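PDB 1W94: probable Brix domain-containing ribosomal biogenesis protein from Methanothermobacter thermautotrophicus, which probably takes part in the biogenesis of the ribosome, consistent with rRNA binding by a protein of the Imp4/Brix family. Local coordinates for residues R15-R20 with I74-S79; I61-E66 with C105-L110; M133-M136 with P142-F145. One frame throughout, in Å; residues are numbered along the deposited sequence.

The three interactions all involve one mixed sheet, and each pair of them touches. Interactions 1 and 2, with centres about 15 Å apart, use the neighbouring strands 70-80 and 57-64; Ile74 N and Ile61 O lie 2.8 Å apart, probably hydrogen-bonded, and Ile74 also packs on Phe63 and Leu107. Interaction 3 lies about 13 Å, centre to centre, from interaction 1, and the two join where Phe17 CE1 comes within 3.5 Å of Phe145 CZ. Interactions 2 and 3 are farther apart, about 19 Å between centres and on opposite sides of the chain's centre, yet Met108 SE reaches Met133 CE at 3.6 Å.

Interaction 1: R15-R20 with I74-S79; sequences RSFSQR and ILFNPS
Phe17 sends its ring from helix 12-25 onto the face of strand 70-80 that carries Phe76 and Pro78, where its far end overlaps the far end of the Phe76 ring and one flank lies against Pro78. The two phenylalanines come from opposite directions. Their planes are inclined at 37°, with centroids 5.3 Å apart, so the pair is neither a parallel stack nor a T-shaped one. The tightest approach is Phe17 CZ to Phe76 CE1 at 3.4 Å, followed by Phe17 CE2 to Phe76 CZ at 3.6 Å. On the Pro78 side, the flank of the Phe17 ring rests on a single methylene: CB of Pro78 is 3.5 Å from CD1 of Phe17 and nearly as close to CE1. Phe17 CE1 thus meets both the proline and the Phe76 ring.

Two different rotamers bring the rings together. In Phe17 the ring stands opposite the backbone nitrogen (chi1 170°), which carries it out from the helix toward the strand; in Phe76 a chi1 of 77° lets the ring project toward the oncoming one. Phe76 and Pro78 are two residues apart on an extended strand and so both face the helix, while the CB atoms of Asn77 and Ser79 point away from it. The contact is wholly apolar and largely buried, as befits helix-on-sheet packing in this Brix domain.

Strand 57-64 continues the surface on one side, with Ile61 against Phe76 and Pro58 against Pro78. On the other, Leu147 of strand 145-154 touches Phe17, and farther along helix 12-25 Arg20 hydrogen-bonds the carbonyls of Glu81 and Met82.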
ATOM      1  N   ARG A  15       3.916 -10.905  -6.085  1.00 30.26           N
ATOM      2  CA  ARG A  15       4.004 -10.160  -7.363  1.00 31.57           C
ATOM      3  C   ARG A  15       2.665  -9.553  -7.785  1.00 29.94           C
ATOM      4  O   ARG A  15       2.583  -8.378  -8.084  1.00 29.32           O
ATOM      5  CB  ARG A  15       4.518 -11.065  -8.493  1.00 30.18           C
ATOM      6  CG  ARG A  15       6.008 -11.206  -8.472  1.00 33.61           C
ATOM      7  CD  ARG A  15       6.579 -11.969  -9.694  1.00 36.03           C
ATOM      8  NE  ARG A  15       7.888 -11.390 -10.023  1.00 44.44           N
ATOM      9  CZ  ARG A  15       9.066 -11.967  -9.777  1.00 47.70           C
ATOM     10  NH1 ARG A  15       9.128 -13.171  -9.229  1.00 50.15           N
ATOM     11  NH2 ARG A  15      10.191 -11.343 -10.097  1.00 50.85           N
ATOM     12  N   SER A  16       1.643 -10.396  -7.844  1.00 29.65           N
ATOM     13  CA  SER A  16       0.305 -10.002  -8.220  1.00 29.95           C
ATOM     14  C   SER A  16      -0.204  -8.895  -7.324  1.00 28.98           C
ATOM     15  O   SER A  16      -0.737  -7.882  -7.805  1.00 28.30           O
ATOM     16  CB  SER A  16      -0.624 -11.199  -8.093  1.00 30.15           C
ATOM     17  OG  SER A  16      -0.447 -12.051  -9.196  1.00 34.69           O
ATOM     18  N   PHE A  17      -0.077  -9.116  -6.016  1.00 28.05           N
ATOM     19  CA  PHE A  17      -0.475  -8.123  -5.046  1.00 27.67           C
ATOM     20  C   PHE A  17       0.210  -6.786  -5.301  1.00 27.93           C
ATOM     21  O   PHE A  17      -0.447  -5.737  -5.299  1.00 28.34           O
ATOM     22  CB  PHE A  17      -0.161  -8.553  -3.615  1.00 27.51           C
ATOM     23  CG  PHE A  17      -0.342  -7.427  -2.615  1.00 27.62           C
ATOM     24  CD1 PHE A  17      -1.629  -7.053  -2.190  1.00 25.78           C
ATOM     25  CD2 PHE A  17       0.765  -6.706  -2.136  1.00 29.30           C
ATOM     26  CE1 PHE A  17      -1.808  -6.016  -1.309  1.00 25.52           C
ATOM     27  CE2 PHE A  17       0.597  -5.644  -1.237  1.00 25.08           C
ATOM     28  CZ  PHE A  17      -0.698  -5.293  -0.830  1.00 26.62           C
ATOM     29  N   SER A  18       1.527  -6.819  -5.473  1.00 26.66           N
ATOM     30  CA  SER A  18       2.314  -5.582  -5.505  1.00 27.43           C
ATOM     31  C   SER A  18       2.098  -4.827  -6.807  1.00 27.74           C
ATOM     32  O   SER A  18       1.982  -3.607  -6.796  1.00 27.33           O
ATOM     33  CB  SER A  18       3.812  -5.856  -5.291  1.00 27.65           C
ATOM     34  OG  SER A  18       4.013  -6.412  -4.011  1.00 28.35           O
ATOM     35  N   GLN A  19       1.992  -5.573  -7.910  1.00 27.81           N
ATOM     36  CA  GLN A  19       1.647  -4.969  -9.185  1.00 29.59           C
ATOM     37  C   GLN A  19       0.257  -4.307  -9.122  1.00 28.99           C
ATOM     38  O   GLN A  19       0.100  -3.160  -9.544  1.00 28.73           O
ATOM     39  CB  GLN A  19       1.734  -5.992 -10.310  1.00 29.30           C
ATOM     40  CG  GLN A  19       3.181  -6.441 -10.621  1.00 32.78           C
ATOM     41  CD  GLN A  19       3.272  -7.529 -11.685  1.00 32.65           C
ATOM     42  OE1 GLN A  19       4.097  -7.442 -12.596  1.00 38.36           O
ATOM     43  NE2 GLN A  19       2.418  -8.551 -11.586  1.00 36.00           N
ATOM     44  N   ARG A  20      -0.742  -5.035  -8.619  1.00 28.82           N
ATOM     45  CA  ARG A  20      -2.074  -4.467  -8.357  1.00 29.19           C
ATOM     46  C   ARG A  20      -2.028  -3.177  -7.530  1.00 28.26           C
ATOM     47  O   ARG A  20      -2.650  -2.189  -7.887  1.00 27.24           O
ATOM     48  CB  ARG A  20      -2.907  -5.448  -7.559  1.00 29.41           C
ATOM     49  CG  ARG A  20      -3.791  -6.367  -8.361  1.00 35.31           C
ATOM     50  CD  ARG A  20      -5.260  -5.980  -8.119  1.00 39.63           C
ATOM     51  NE  ARG A  20      -6.030  -6.455  -9.252  1.00 43.11           N
ATOM     52  CZ  ARG A  20      -6.809  -7.526  -9.234  1.00 43.38           C
ATOM     53  NH1 ARG A  20      -7.433  -7.872 -10.343  1.00 44.88           N
ATOM     54  NH2 ARG A  20      -6.973  -8.232  -8.123  1.00 44.72           N
ATOM     55  N   ILE A  74       4.103  -1.044   7.689  1.00 27.27           N
ATOM     56  CA  ILE A  74       2.772  -1.588   7.998  1.00 26.85           C
ATOM     57  C   ILE A  74       2.896  -3.109   7.949  1.00 27.02           C
ATOM     58  O   ILE A  74       3.451  -3.651   6.974  1.00 27.81           O
ATOM     59  CB  ILE A  74       1.717  -1.146   6.919  1.00 27.25           C
ATOM     60  CG1 ILE A  74       1.538   0.373   6.865  1.00 27.19           C
ATOM     61  CG2 ILE A  74       0.351  -1.803   7.174  1.00 25.54           C
ATOM     62  CD1 ILE A  74       0.675   0.846   5.680  1.00 27.03           C
ATOM     63  N   LEU A  75       2.368  -3.790   8.970  1.00 26.63           N
ATOM     64  CA  LEU A  75       2.209  -5.263   8.941  1.00 27.69           C
ATOM     65  C   LEU A  75       0.767  -5.563   8.616  1.00 27.25           C
ATOM     66  O   LEU A  75      -0.138  -4.991   9.234  1.00 26.44           O
ATOM     67  CB  LEU A  75       2.558  -5.910  10.290  1.00 28.08           C
ATOM     68  CG  LEU A  75       3.874  -5.504  10.941  1.00 27.41           C
ATOM     69  CD1 LEU A  75       3.986  -6.141  12.342  1.00 26.99           C
ATOM     70  CD2 LEU A  75       5.088  -5.872  10.039  1.00 24.93           C
ATOM     71  N   PHE A  76       0.563  -6.449   7.641  1.00 27.71           N
ATOM     72  CA  PHE A  76      -0.763  -6.695   7.072  1.00 28.58           C
ATOM     73  C   PHE A  76      -0.909  -8.061   6.397  1.00 29.18           C
ATOM     74  O   PHE A  76       0.067  -8.740   6.138  1.00 29.60           O
ATOM     75  CB  PHE A  76      -1.115  -5.605   6.042  1.00 28.41           C
ATOM     76  CG  PHE A  76      -0.425  -5.783   4.716  1.00 28.40           C
ATOM     77  CD1 PHE A  76      -1.140  -6.149   3.586  1.00 28.22           C
ATOM     78  CD2 PHE A  76       0.968  -5.614   4.611  1.00 27.94           C
ATOM     79  CE1 PHE A  76      -0.476  -6.354   2.367  1.00 28.37           C
ATOM     80  CE2 PHE A  76       1.634  -5.809   3.425  1.00 29.40           C
ATOM     81  CZ  PHE A  76       0.913  -6.183   2.280  1.00 28.07           C
ATOM     82  N   ASN A  77      -2.153  -8.445   6.116  1.00 29.96           N
ATOM     83  CA  ASN A  77      -2.459  -9.516   5.181  1.00 30.28           C
ATOM     84  C   ASN A  77      -3.301  -8.902   4.062  1.00 29.84           C
ATOM     85  O   ASN A  77      -4.200  -8.095   4.339  1.00 29.76           O
ATOM     86  CB  ASN A  77      -3.306 -10.601   5.844  1.00 31.44           C
ATOM     87  CG  ASN A  77      -2.626 -11.244   7.001  1.00 34.18           C
ATOM     88  OD1 ASN A  77      -1.437 -11.557   6.936  1.00 41.01           O
ATOM     89  ND2 ASN A  77      -3.371 -11.479   8.072  1.00 36.61           N
ATOM     90  N   PRO A  78      -3.012  -9.246   2.799  1.00 29.10           N
ATOM     91  CA  PRO A  78      -3.895  -8.713   1.756  1.00 28.73           C
ATOM     92  C   PRO A  78      -5.178  -9.533   1.627  1.00 28.70           C
ATOM     93  O   PRO A  78      -5.232 -10.689   2.053  1.00 27.97           O
ATOM     94  CB  PRO A  78      -3.054  -8.842   0.486  1.00 28.98           C
ATOM     95  CG  PRO A  78      -2.170 -10.025   0.750  1.00 29.88           C
ATOM     96  CD  PRO A  78      -1.895 -10.048   2.244  1.00 28.68           C
ATOM     97  N   SER A  79      -6.214  -8.887   1.108  1.00 28.05           N
ATOM     98  CA  SER A  79      -7.459  -9.542   0.748  1.00 28.69           C
ATOM     99  C   SER A  79      -7.893  -8.898  -0.562  1.00 28.96           C
ATOM    100  O   SER A  79      -8.247  -7.720  -0.600  1.00 27.69           O
ATOM    101  CB  SER A  79      -8.517  -9.280   1.806  1.00 29.57           C
ATOM    102  OG  SER A  79      -9.774  -9.762   1.370  1.00 30.50           O
TER

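Interaction 2: I61-E66 with C105-L110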
ATOM      1  N   ILE A  61       4.771  -3.818   4.443  1.00 25.84           N
ATOM      2  CA  ILE A  61       5.224  -2.753   3.552  1.00 27.33           C
ATOM      3  C   ILE A  61       6.088  -1.784   4.331  1.00 25.90           C
ATOM      4  O   ILE A  61       5.650  -1.207   5.317  1.00 26.31           O
ATOM      5  CB  ILE A  61       4.086  -1.973   2.887  1.00 27.07           C
ATOM      6  CG1 ILE A  61       3.078  -2.947   2.271  1.00 29.19           C
ATOM      7  CG2 ILE A  61       4.650  -1.006   1.776  1.00 24.87           C
ATOM      8  CD1 ILE A  61       1.892  -2.238   1.539  1.00 31.17           C
ATOM      9  N   THR A  62       7.325  -1.635   3.885  1.00 25.34           N
ATOM     10  CA  THR A  62       8.262  -0.715   4.510  1.00 25.89           C
ATOM     11  C   THR A  62       8.421   0.539   3.682  1.00 25.19           C
ATOM     12  O   THR A  62       8.617   0.451   2.479  1.00 25.03           O
ATOM     13  CB  THR A  62       9.602  -1.442   4.693  1.00 26.67           C
ATOM     14  OG1 THR A  62       9.374  -2.532   5.596  1.00 28.60           O
ATOM     15  CG2 THR A  62      10.700  -0.522   5.219  1.00 24.05           C
ATOM     16  N   PHE A  63       8.341   1.703   4.310  1.00 24.51           N
ATOM     17  CA  PHE A  63       8.437   2.944   3.556  1.00 26.80           C
ATOM     18  C   PHE A  63       9.765   3.654   3.817  1.00 27.38           C
ATOM     19  O   PHE A  63      10.123   3.905   4.961  1.00 27.75           O
ATOM     20  CB  PHE A  63       7.256   3.885   3.884  1.00 26.25           C
ATOM     21  CG  PHE A  63       5.921   3.281   3.599  1.00 25.14           C
ATOM     22  CD1 PHE A  63       5.325   2.407   4.507  1.00 26.64           C
ATOM     23  CD2 PHE A  63       5.250   3.594   2.419  1.00 27.33           C
ATOM     24  CE1 PHE A  63       4.074   1.825   4.231  1.00 20.67           C
ATOM     25  CE2 PHE A  63       4.008   3.033   2.128  1.00 24.59           C
ATOM     26  CZ  PHE A  63       3.415   2.171   3.033  1.00 24.16           C
ATOM     27  N   LEU A  64      10.471   3.984   2.744  1.00 27.67           N
ATOM     28  CA  LEU A  64      11.738   4.701   2.828  1.00 28.17           C
ATOM     29  C   LEU A  64      11.665   6.073   2.203  1.00 28.58           C
ATOM     30  O   LEU A  64      10.964   6.262   1.214  1.00 28.30           O
ATOM     31  CB  LEU A  64      12.851   3.939   2.099  1.00 28.18           C
ATOM     32  CG  LEU A  64      13.350   2.573   2.575  1.00 29.01           C
ATOM     33  CD1 LEU A  64      13.391   2.405   4.098  1.00 27.66           C
ATOM     34  CD2 LEU A  64      12.575   1.483   1.913  1.00 33.60           C
ATOM     35  N   ASP A  65      12.406   7.020   2.774  1.00 29.73           N
ATOM     36  CA  ASP A  65      12.546   8.314   2.139  1.00 31.60           C
ATOM     37  C   ASP A  65      13.618   8.209   1.053  1.00 31.91           C
ATOM     38  O   ASP A  65      14.269   7.165   0.914  1.00 30.46           O
ATOM     39  CB  ASP A  65      12.797   9.449   3.147  1.00 32.31           C
ATOM     40  CG  ASP A  65      14.141   9.349   3.864  1.00 35.52           C
ATOM     41  OD1 ASP A  65      14.159   9.741   5.054  1.00 37.78           O
ATOM     42  OD2 ASP A  65      15.178   8.934   3.275  1.00 37.10           O
ATOM     43  N   GLU A  66      13.803   9.280   0.291  1.00 32.95           N
ATOM     44  CA  GLU A  66      14.704   9.215  -0.854  1.00 34.20           C
ATOM     45  C   GLU A  66      16.160   8.870  -0.499  1.00 34.71           C
ATOM     46  O   GLU A  66      16.886   8.315  -1.330  1.00 34.44           O
ATOM     47  CB  GLU A  66      14.601  10.475  -1.728  1.00 34.65           C
ATOM     48  CG  GLU A  66      15.089  11.780  -1.094  1.00 34.60           C
ATOM     49  N   CYS A 105      -2.242   6.955   6.897  1.00 29.13           N
ATOM     50  CA  CYS A 105      -2.394   7.975   5.891  1.00 30.41           C
ATOM     51  C   CYS A 105      -1.056   8.668   5.559  1.00 30.32           C
ATOM     52  O   CYS A 105      -0.785   8.948   4.389  1.00 29.68           O
ATOM     53  CB  CYS A 105      -3.511   8.974   6.297  1.00 30.91           C
ATOM     54  SG  CYS A 105      -5.084   8.044   6.504  1.00 38.42           S
ATOM     55  N   ASN A 106      -0.246   8.951   6.584  1.00 29.70           N
ATOM     56  CA  ASN A 106       1.030   9.620   6.384  1.00 30.52           C
ATOM     57  C   ASN A 106       2.008   8.766   5.588  1.00 30.60           C
ATOM     58  O   ASN A 106       2.626   9.261   4.636  1.00 30.92           O
ATOM     59  CB  ASN A 106       1.616  10.077   7.734  1.00 30.48           C
ATOM     60  CG  ASN A 106       0.870  11.272   8.309  1.00 33.84           C
ATOM     61  OD1 ASN A 106       0.413  12.157   7.569  1.00 34.79           O
ATOM     62  ND2 ASN A 106       0.754  11.318   9.629  1.00 35.87           N
ATOM     63  N   LEU A 107       2.101   7.475   5.925  1.00 29.98           N
ATOM     64  CA  LEU A 107       3.021   6.573   5.233  1.00 30.00           C
ATOM     65  C   LEU A 107       2.664   6.458   3.751  1.00 30.99           C
ATOM     66  O   LEU A 107       3.514   6.572   2.884  1.00 30.50           O
ATOM     67  CB  LEU A 107       2.985   5.182   5.871  1.00 29.67           C
ATOM     68  CG  LEU A 107       3.671   5.110   7.245  1.00 28.61           C
ATOM     69  CD1 LEU A 107       3.429   3.707   7.838  1.00 26.44           C
ATOM     70  CD2 LEU A 107       5.154   5.444   7.125  1.00 21.94           C
HETATM   71  N   MSE A 108       1.387   6.269   3.468  1.00 32.03           N
HETATM   72  CA  MSE A 108       0.947   6.006   2.105  1.00 35.70           C
HETATM   73  C   MSE A 108       0.692   7.260   1.292  1.00 33.12           C
HETATM   74  O   MSE A 108       0.376   7.161   0.095  1.00 33.33           O
HETATM   75  CB  MSE A 108      -0.298   5.134   2.128  1.00 34.15           C
HETATM   76  CG  MSE A 108       0.054   3.744   2.594  1.00 39.21           C
HETATM   77 SE   MSE A 108      -1.451   2.640   2.699  1.00 49.95          SE
HETATM   78  CE  MSE A 108      -1.896   2.374   0.714  1.00 46.29           C
ATOM     79  N   GLY A 109       0.818   8.410   1.935  1.00 30.65           N
ATOM     80  CA  GLY A 109       0.644   9.691   1.274  1.00 30.47           C
ATOM     81  C   GLY A 109      -0.808   9.938   0.890  1.00 29.92           C
ATOM     82  O   GLY A 109      -1.068  10.499  -0.157  1.00 30.27           O
ATOM     83  N   LEU A 110      -1.757   9.517   1.721  1.00 27.64           N
ATOM     84  CA  LEU A 110      -3.168   9.715   1.380  1.00 28.05           C
ATOM     85  C   LEU A 110      -3.631  11.111   1.787  1.00 27.94           C
ATOM     86  O   LEU A 110      -3.157  11.634   2.770  1.00 28.77           O
ATOM     87  CB  LEU A 110      -4.025   8.646   2.051  1.00 25.91           C
ATOM     88  CG  LEU A 110      -3.547   7.235   1.757  1.00 26.54           C
ATOM     89  CD1 LEU A 110      -4.462   6.278   2.472  1.00 29.38           C
ATOM     90  CD2 LEU A 110      -3.567   6.959   0.231  1.00 23.41           C
TER
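The Phe63 ring lies flat beneath the first methylene of Leu107, in a CH-pi arrangement: Leu107 CB is 3.9 Å from the ring centroid and only 14° off the normal, displaced a little toward the rim. From there the leucine reaches both ways along one flank of the ring, with CD1 and CD2 each 4.0 Å from Phe63 CD1. On the opposite flank the leucine's own carbonyl takes over, Leu107 O coming within 3.5 Å of Phe63 CD2. Met108 meets the ring differently: its CG approaches CZ obliquely, at 3.7 Å, neither over the face nor at the edge. Beyond CG the selenomethionine chain leads away from the ring, bending at chi3 (70°); its side chain also touches Met25 of helix 12-25.

The contact sets the last turn of helix 102-108 against strand 57-64, an alpha/beta packing within the Brix domain. The helix closes with a Schellman motif in which Gly109 takes up positive phi, a conformation that favours glycine. Leu110 N bonds back to Cys105 O at 2.9 Å, and Gly109 N makes a weak bond to Asn106 O. Cys105 also forms a disulfide with Cys97, tying this turn to the chain before the helix. Carbonyl groups of the same turn receive the guanidinium of Arg71: NH2 goes to Asn106 O and NH1 to Leu107 O, the oxygen that also approaches Phe63 CD2.

With an alanine at Phe63, Leu107 CB would probably lose the aromatic face beneath it and Met108 CG its support at CZ, opening a gap between helix and strand. The same ring also touches Ala49 and Ile74 of the two strands that flank its own.

Interaction 3: M133-M136 with P142-F145; sequences MELM and PAGF
Glu134 and Pro142 touch across an antiparallel beta hairpin, formed by strand 131-136 and the chain that returns through 142-145. The glutamate crosses the proline obliquely, and its OE2 comes within 3.2 Å of Pro142 CB, while OE1 is held by a salt bridge to Arg124.

Leu135 supplies both hydrogen bonds of the pairing. Its N donates to Phe145 O over 3.0 Å, a nearly straight bond (168° at the hydrogen). Its O receives Ala143 N at 2.8 Å, with the donor tilted 29° from the carbonyl plane. The side chain leans the same way, CG lying 3.7 Å from Ala143 CB, and its isobutyl group also contacts Trp121 and Ile24 outside the hairpin.

Met136 pairs with Pro142 as a non-hydrogen-bonded pair. Although its CB points away, bends at chi2 and chi3 fold the selenomethionine back alongside the proline, leaving CE 4.0 Å from Pro142 CD.

Beyond Ala143 the returning chain turns a corner at Gly144, which has positive phi, and a water lies between Glu134, Leu135 and Phe145. This water is placed to donate to Glu134 OE2 at 2.8 Å and to Leu135 O at 2.9 Å, and may serve either of them at a given moment. In turn it accepts a hydrogen bond from Phe145 N at 3.0 Å.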
HETATM    1  N   MSE A 133      -8.337  -1.309   5.678  1.00 27.82           N
HETATM    2  CA  MSE A 133      -8.299  -0.277   4.669  1.00 30.52           C
HETATM    3  C   MSE A 133      -8.910  -0.881   3.437  1.00 28.98           C
HETATM    4  O   MSE A 133      -8.360  -1.814   2.854  1.00 29.88           O
HETATM    5  CB  MSE A 133      -6.877   0.160   4.333  1.00 29.17           C
HETATM    6  CG  MSE A 133      -6.173   0.862   5.443  1.00 33.83           C
HETATM    7 SE   MSE A 133      -4.430   1.456   4.832  1.00 42.16          SE
HETATM    8  CE  MSE A 133      -4.959   2.815   3.606  1.00 36.19           C
ATOM      9  N   GLU A 134     -10.053  -0.349   3.052  1.00 28.22           N
ATOM     10  CA  GLU A 134     -10.792  -0.887   1.941  1.00 28.67           C
ATOM     11  C   GLU A 134     -10.875   0.125   0.802  1.00 27.77           C
ATOM     12  O   GLU A 134     -11.229   1.285   1.003  1.00 27.14           O
ATOM     13  CB  GLU A 134     -12.186  -1.258   2.382  1.00 28.70           C
ATOM     14  CG  GLU A 134     -13.116  -1.520   1.229  1.00 32.74           C
ATOM     15  CD  GLU A 134     -14.118  -2.571   1.574  1.00 37.96           C
ATOM     16  OE1 GLU A 134     -14.620  -2.536   2.719  1.00 40.06           O
ATOM     17  OE2 GLU A 134     -14.384  -3.437   0.708  1.00 41.79           O
ATOM     18  N   LEU A 135     -10.560  -0.348  -0.388  1.00 26.52           N
ATOM     19  CA  LEU A 135     -10.626   0.476  -1.573  1.00 27.07           C
ATOM     20  C   LEU A 135     -12.077   0.589  -2.031  1.00 28.24           C
ATOM     21  O   LEU A 135     -12.784  -0.429  -2.157  1.00 27.95           O
ATOM     22  CB  LEU A 135      -9.747  -0.121  -2.689  1.00 26.43           C
ATOM     23  CG  LEU A 135      -9.671   0.643  -4.013  1.00 25.72           C
ATOM     24  CD1 LEU A 135      -9.159   2.031  -3.731  1.00 25.40           C
ATOM     25  CD2 LEU A 135      -8.761  -0.089  -5.016  1.00 23.33           C
HETATM   26  N   MSE A 136     -12.518   1.833  -2.245  1.00 29.15           N
HETATM   27  CA  MSE A 136     -13.793   2.124  -2.850  1.00 29.20           C
HETATM   28  C   MSE A 136     -13.514   2.460  -4.304  1.00 28.58           C
HETATM   29  O   MSE A 136     -12.615   3.242  -4.602  1.00 26.30           O
HETATM   30  CB  MSE A 136     -14.466   3.318  -2.163  1.00 30.97           C
HETATM   31  CG  MSE A 136     -14.714   3.158  -0.655  1.00 37.79           C
HETATM   32 SE   MSE A 136     -15.604   1.455  -0.199  1.00 53.71          SE
HETATM   33  CE  MSE A 136     -17.411   1.911  -0.465  1.00 48.13           C
ATOM     34  N   PRO A 142     -17.398  -1.062  -2.801  1.00 31.14           N
ATOM     35  CA  PRO A 142     -16.168  -1.810  -2.496  1.00 31.32           C
ATOM     36  C   PRO A 142     -15.514  -2.438  -3.721  1.00 31.43           C
ATOM     37  O   PRO A 142     -16.178  -3.129  -4.491  1.00 30.57           O
ATOM     38  CB  PRO A 142     -16.650  -2.890  -1.520  1.00 31.95           C
ATOM     39  CG  PRO A 142     -17.839  -2.228  -0.850  1.00 30.88           C
ATOM     40  CD  PRO A 142     -18.534  -1.578  -2.020  1.00 30.97           C
ATOM     41  N   ALA A 143     -14.214  -2.180  -3.885  1.00 31.16           N
ATOM     42  CA  ALA A 143     -13.473  -2.581  -5.090  1.00 31.60           C
ATOM     43  C   ALA A 143     -13.046  -4.052  -5.091  1.00 32.01           C
ATOM     44  O   ALA A 143     -12.593  -4.579  -6.127  1.00 32.66           O
ATOM     45  CB  ALA A 143     -12.244  -1.702  -5.242  1.00 31.78           C
ATOM     46  N   GLY A 144     -13.169  -4.711  -3.941  1.00 31.30           N
ATOM     47  CA  GLY A 144     -12.615  -6.044  -3.772  1.00 30.64           C
ATOM     48  C   GLY A 144     -11.114  -6.023  -3.541  1.00 30.16           C
ATOM     49  O   GLY A 144     -10.388  -6.851  -4.109  1.00 30.99           O
ATOM     50  N   PHE A 145     -10.649  -5.052  -2.755  1.00 28.95           N
ATOM     51  CA  PHE A 145      -9.228  -4.911  -2.436  1.00 28.63           C
ATOM     52  C   PHE A 145      -9.044  -4.263  -1.066  1.00 28.49           C
ATOM     53  O   PHE A 145      -9.355  -3.069  -0.874  1.00 28.19           O
ATOM     54  CB  PHE A 145      -8.484  -4.125  -3.537  1.00 28.71           C
ATOM     55  CG  PHE A 145      -6.972  -4.157  -3.404  1.00 29.40           C
ATOM     56  CD1 PHE A 145      -6.211  -5.045  -4.163  1.00 28.37           C
ATOM     57  CD2 PHE A 145      -6.306  -3.286  -2.523  1.00 29.44           C
ATOM     58  CE1 PHE A 145      -4.822  -5.050  -4.051  1.00 28.87           C
ATOM     59  CE2 PHE A 145      -4.930  -3.312  -2.399  1.00 30.21           C
ATOM     60  CZ  PHE A 145      -4.178  -4.192  -3.157  1.00 29.58           C
TER
HETATM   61  O   HOH W   1     -12.674  -3.228  -1.508  1.00 38.04           O